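Local coordinates for antigen MTB48 (PDB 4WJ2), which is the EspB protein of the ESX-1 type VII secretion system, here its PE- and PPE-like helical part, and is probably involved in DNA conjugation in the recipient strain, at residues K82-K87 with V291-V296; A188-E193 with G286-V291. One frame throughout, in Å; residues are numbered along the deposited sequence.

Interaction 1: K82-K87 with V291-V296; sequences KIEEQK and VNDGDV
Ile83, in the last turn of helix 39-85, and Lys87, just past its end, meet Val291 and Asp293 of the chain's extended tail. The helix belongs to the PE domain of EspB; the tail, running after the last helix of the PPE part, crosses its final turn and then folds into a type II beta turn from Asn292 to Asp295. Ile83 supplies the apolar half. Its CG1 lies anti to the carbonyl carbon and chi2 is extended (175°), which carries CD1 out to the tail, 3.6 Å from the carbonyl O of Val291 and 3.9 Å from Val291 CG2. Val108 and Pro110, in another loop, also pack here, against Ile83 and Val291 respectively.

The polar half is a three-residue salt-bridge network. The Glu84 side chain bends at chi2 (-65°), bringing its carboxylate round toward Asp293, and the two carboxylate planes stand 72° apart. Glu84 OE2 comes 3.7 Å from Asp293 OD1, a like-charged approach that the shared lysine probably offsets. Lys87 bends at chi2 and chi4 to place its ammonium group between them: NZ makes weak, charge-assisted hydrogen bonds to Glu84 OE1 and to Asp293 OD2, each 3.3 Å long.

Interaction 2: A188-E193 with G286-V291; sequences AETCAE and GGLPAV
Thr190 and Leu288 mark the nearest approach of the two backbones, with CA atoms 6.8 Å apart. Segment 188-193 is regular helix near the start of helix 186-229, in the PPE domain of EspB. Segment 286-291 has no regular structure: Gly286 has a positive phi (66°), and from Gly287 onward the chain is extended as it passes over the helix. The union is made by side chains, without a hydrogen bond between the segments.

Leu288 enters through a single branch, CD2, and Thr190 is the other main contributor. The leucine CG sits anti to the carbonyl carbon (chi1 -66°), and CD2 reaches the helix surface between two successive residues, 3.5 Å from Thr190 CG2 and 3.9 Å from Cys191 SG. The Thr190 and Leu288 side chains run obliquely to one another, with the threonine methyl against CD2. Thr190 uses its other branch on the next tail residue: OG1 meets the CD corner of the Pro289 ring, 3.7 Å away. The contact with this carbon is van der Waals; the hydroxyl's hydrogen bond goes to the carbonyl O of Ala186, one turn back in the same helix. With OG1 beside the backbone N (chi1 -76°), the hydroxyl can reach Ala186 O while CG2 meets Leu288.

The contact lies at the surface, but its inner side continues into the helical bundle. Pro289 also rests on Ala186 and Ala187 at the start of helix 186-229, Leu288 touches Met112 of a loop, and Cys191 packs against Ile73 of helix 39-85.

The two contacts are successive footholds of one tail, and Val291 belongs to both segments taken from it. In interaction 2 the tail lies on the PPE helix 186-229; in interaction 1, about 16 Å away between centres, it reaches the end of the PE helix 39-85. A single irregular stretch of tail thus joins the PE and PPE parts. Val291 makes its cross-contact in interaction 1, but its side chain also touches Ala187, Ala79 and Tyr80, and its backbone is hydrogen-bonded to Val108. Interaction 2 is van der Waals contact, whereas interaction 1 adds a salt-bridge network. Both lie toward one end of the elongated chain, with centres about 29 Å (interaction 2) and 42 Å (interaction 1) from its centre.

Interaction 1: K82-K87 with V291-V296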
# COMPACT_ATOMS: atom_id res chain seq x y z
N LYS A 82 -18.61 4.82 -35.27
CA LYS A 82 -20.02 4.72 -35.65
C LYS A 82 -20.46 5.98 -36.38
O LYS A 82 -21.32 5.93 -37.27
CB LYS A 82 -20.91 4.51 -34.43
CG LYS A 82 -20.65 3.21 -33.67
CD LYS A 82 -21.93 2.69 -33.00
CE LYS A 82 -21.64 1.84 -31.76
NZ LYS A 82 -21.72 2.65 -30.49
N ILE A 83 -19.87 7.11 -36.01
CA ILE A 83 -20.24 8.38 -36.62
C ILE A 83 -19.72 8.50 -38.02
O ILE A 83 -20.43 8.94 -38.91
CB ILE A 83 -19.74 9.56 -35.83
CG1 ILE A 83 -20.44 9.61 -34.48
CG2 ILE A 83 -19.98 10.83 -36.61
CD1 ILE A 83 -19.92 10.69 -33.56
N GLU A 84 -18.47 8.08 -38.21
CA GLU A 84 -17.89 8.07 -39.55
C GLU A 84 -18.62 7.07 -40.46
O GLU A 84 -18.74 7.31 -41.66
CB GLU A 84 -16.40 7.76 -39.50
CG GLU A 84 -15.60 8.67 -38.55
CD GLU A 84 -15.58 10.13 -38.98
OE1 GLU A 84 -15.67 10.40 -40.19
OE2 GLU A 84 -15.46 11.01 -38.09
N GLU A 85 -19.11 5.97 -39.90
CA GLU A 85 -19.90 5.00 -40.66
C GLU A 85 -21.22 5.60 -41.16
O GLU A 85 -21.68 5.29 -42.26
CB GLU A 85 -20.20 3.74 -39.83
CG GLU A 85 -19.00 2.81 -39.59
CD GLU A 85 -19.32 1.67 -38.63
OE1 GLU A 85 -19.94 0.67 -39.06
OE2 GLU A 85 -18.95 1.77 -37.44
N GLN A 86 -21.82 6.46 -40.34
CA GLN A 86 -23.05 7.15 -40.71
C GLN A 86 -22.74 8.37 -41.59
O GLN A 86 -23.59 9.24 -41.80
CB GLN A 86 -23.84 7.55 -39.47
CG GLN A 86 -24.52 6.38 -38.79
CD GLN A 86 -25.55 5.70 -39.69
OE1 GLN A 86 -26.10 6.33 -40.61
NE2 GLN A 86 -25.81 4.41 -39.45
N LYS A 87 -21.50 8.43 -42.07
CA LYS A 87 -21.14 9.25 -43.22
C LYS A 87 -21.07 8.31 -44.42
O LYS A 87 -20.02 8.12 -45.04
CB LYS A 87 -19.80 9.97 -43.01
CG LYS A 87 -19.65 10.66 -41.66
CD LYS A 87 -19.92 12.16 -41.76
CE LYS A 87 -19.21 12.94 -40.65
NZ LYS A 87 -17.72 12.94 -40.82
N VAL A 291 -21.01 11.73 -28.05
CA VAL A 291 -19.88 12.34 -28.72
C VAL A 291 -20.27 12.90 -30.07
O VAL A 291 -21.24 12.45 -30.67
CB VAL A 291 -18.75 11.33 -28.93
CG1 VAL A 291 -18.19 10.85 -27.58
CG2 VAL A 291 -19.22 10.17 -29.80
N ASN A 292 -19.51 13.88 -30.56
CA ASN A 292 -19.85 14.53 -31.83
C ASN A 292 -18.74 14.52 -32.85
O ASN A 292 -17.58 14.36 -32.50
CB ASN A 292 -20.26 15.99 -31.58
CG ASN A 292 -21.54 16.10 -30.79
OD1 ASN A 292 -22.64 16.11 -31.36
ND2 ASN A 292 -21.40 16.18 -29.47
N ASP A 293 -19.09 14.69 -34.11
CA ASP A 293 -18.10 14.97 -35.13
C ASP A 293 -17.42 16.29 -34.78
O ASP A 293 -18.07 17.24 -34.33
CB ASP A 293 -18.76 15.01 -36.52
CG ASP A 293 -17.75 14.98 -37.67
OD1 ASP A 293 -16.63 14.45 -37.50
OD2 ASP A 293 -18.10 15.47 -38.77
N GLY A 294 -16.10 16.35 -34.95
CA GLY A 294 -15.36 17.57 -34.68
C GLY A 294 -14.87 17.62 -33.25
O GLY A 294 -14.39 18.65 -32.78
N ASP A 295 -15.04 16.49 -32.57
CA ASP A 295 -14.54 16.26 -31.22
C ASP A 295 -13.06 16.02 -31.24
O ASP A 295 -12.33 16.39 -30.32
CB ASP A 295 -15.20 15.04 -30.59
CG ASP A 295 -16.52 15.35 -29.91
OD1 ASP A 295 -17.03 16.49 -30.06
OD2 ASP A 295 -17.05 14.44 -29.22
N VAL A 296 -12.62 15.37 -32.31
CA VAL A 296 -11.25 14.92 -32.44
C VAL A 296 -10.54 15.65 -33.57
O VAL A 296 -11.14 15.89 -34.61
CB VAL A 296 -11.19 13.41 -32.68
CG1 VAL A 296 -9.76 12.93 -32.68
CG2 VAL A 296 -11.98 12.68 -31.60

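Interaction 2: A188-E193 with G286-V291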
# COMPACT_ATOMS: atom_id res chain seq x y z
N ALA A 188 -14.86 14.05 -23.61
CA ALA A 188 -13.43 14.26 -23.37
C ALA A 188 -13.12 14.98 -22.05
O ALA A 188 -12.11 14.68 -21.41
CB ALA A 188 -12.84 15.00 -24.51
N GLU A 189 -13.97 15.92 -21.65
CA GLU A 189 -13.81 16.58 -20.35
C GLU A 189 -14.27 15.69 -19.20
O GLU A 189 -13.88 15.90 -18.05
CB GLU A 189 -14.59 17.89 -20.27
CG GLU A 189 -14.22 18.99 -21.26
CD GLU A 189 -12.83 19.54 -21.09
OE1 GLU A 189 -12.22 19.37 -20.01
OE2 GLU A 189 -12.35 20.17 -22.05
N THR A 190 -15.13 14.72 -19.53
CA THR A 190 -15.65 13.81 -18.53
C THR A 190 -14.55 12.84 -18.20
O THR A 190 -14.34 12.49 -17.04
CB THR A 190 -16.91 13.06 -19.01
OG1 THR A 190 -18.04 13.92 -18.97
CG2 THR A 190 -17.21 11.86 -18.11
N CYS A 191 -13.83 12.42 -19.23
CA CYS A 191 -12.70 11.53 -19.06
C CYS A 191 -11.57 12.26 -18.35
O CYS A 191 -10.95 11.73 -17.43
CB CYS A 191 -12.22 10.98 -20.40
SG CYS A 191 -13.23 9.69 -21.15
N ALA A 192 -11.30 13.47 -18.81
CA ALA A 192 -10.27 14.28 -18.24
C ALA A 192 -10.45 14.42 -16.73
O ALA A 192 -9.52 14.15 -15.98
CB ALA A 192 -10.28 15.60 -18.86
N GLU A 193 -11.63 14.82 -16.28
CA GLU A 193 -11.79 15.06 -14.86
C GLU A 193 -11.59 13.74 -14.13
O GLU A 193 -10.89 13.71 -13.12
CB GLU A 193 -13.15 15.69 -14.54
CG GLU A 193 -13.49 15.84 -13.04
CD GLU A 193 -12.81 17.03 -12.34
OE1 GLU A 193 -12.27 17.93 -13.04
OE2 GLU A 193 -12.82 17.07 -11.08
N GLY A 286 -17.93 6.37 -14.23
CA GLY A 286 -19.34 6.49 -14.55
C GLY A 286 -19.64 6.87 -16.00
O GLY A 286 -18.76 6.83 -16.87
N GLY A 287 -20.90 7.23 -16.25
CA GLY A 287 -21.43 7.32 -17.60
C GLY A 287 -20.89 8.44 -18.44
O GLY A 287 -20.78 9.57 -17.96
N LEU A 288 -20.55 8.15 -19.70
CA LEU A 288 -20.14 9.20 -20.66
C LEU A 288 -21.30 9.77 -21.44
O LEU A 288 -22.27 9.06 -21.75
CB LEU A 288 -19.13 8.67 -21.67
CG LEU A 288 -17.76 8.25 -21.23
CD1 LEU A 288 -17.05 7.81 -22.47
CD2 LEU A 288 -17.07 9.41 -20.59
N PRO A 289 -21.18 11.06 -21.81
CA PRO A 289 -22.23 11.65 -22.65
C PRO A 289 -22.08 11.19 -24.08
O PRO A 289 -21.27 10.32 -24.37
CB PRO A 289 -22.00 13.16 -22.51
CG PRO A 289 -20.55 13.30 -22.10
CD PRO A 289 -20.19 12.04 -21.33
N ALA A 290 -22.88 11.76 -24.97
CA ALA A 290 -22.77 11.48 -26.38
C ALA A 290 -21.59 12.26 -26.97
O ALA A 290 -21.19 13.32 -26.46
CB ALA A 290 -24.07 11.82 -27.09
N VAL A 291 -21.01 11.73 -28.05
CA VAL A 291 -19.88 12.34 -28.72
C VAL A 291 -20.27 12.90 -30.07
O VAL A 291 -21.24 12.45 -30.67
CB VAL A 291 -18.75 11.33 -28.93
CG1 VAL A 291 -18.19 10.85 -27.58
CG2 VAL A 291 -19.22 10.17 -29.80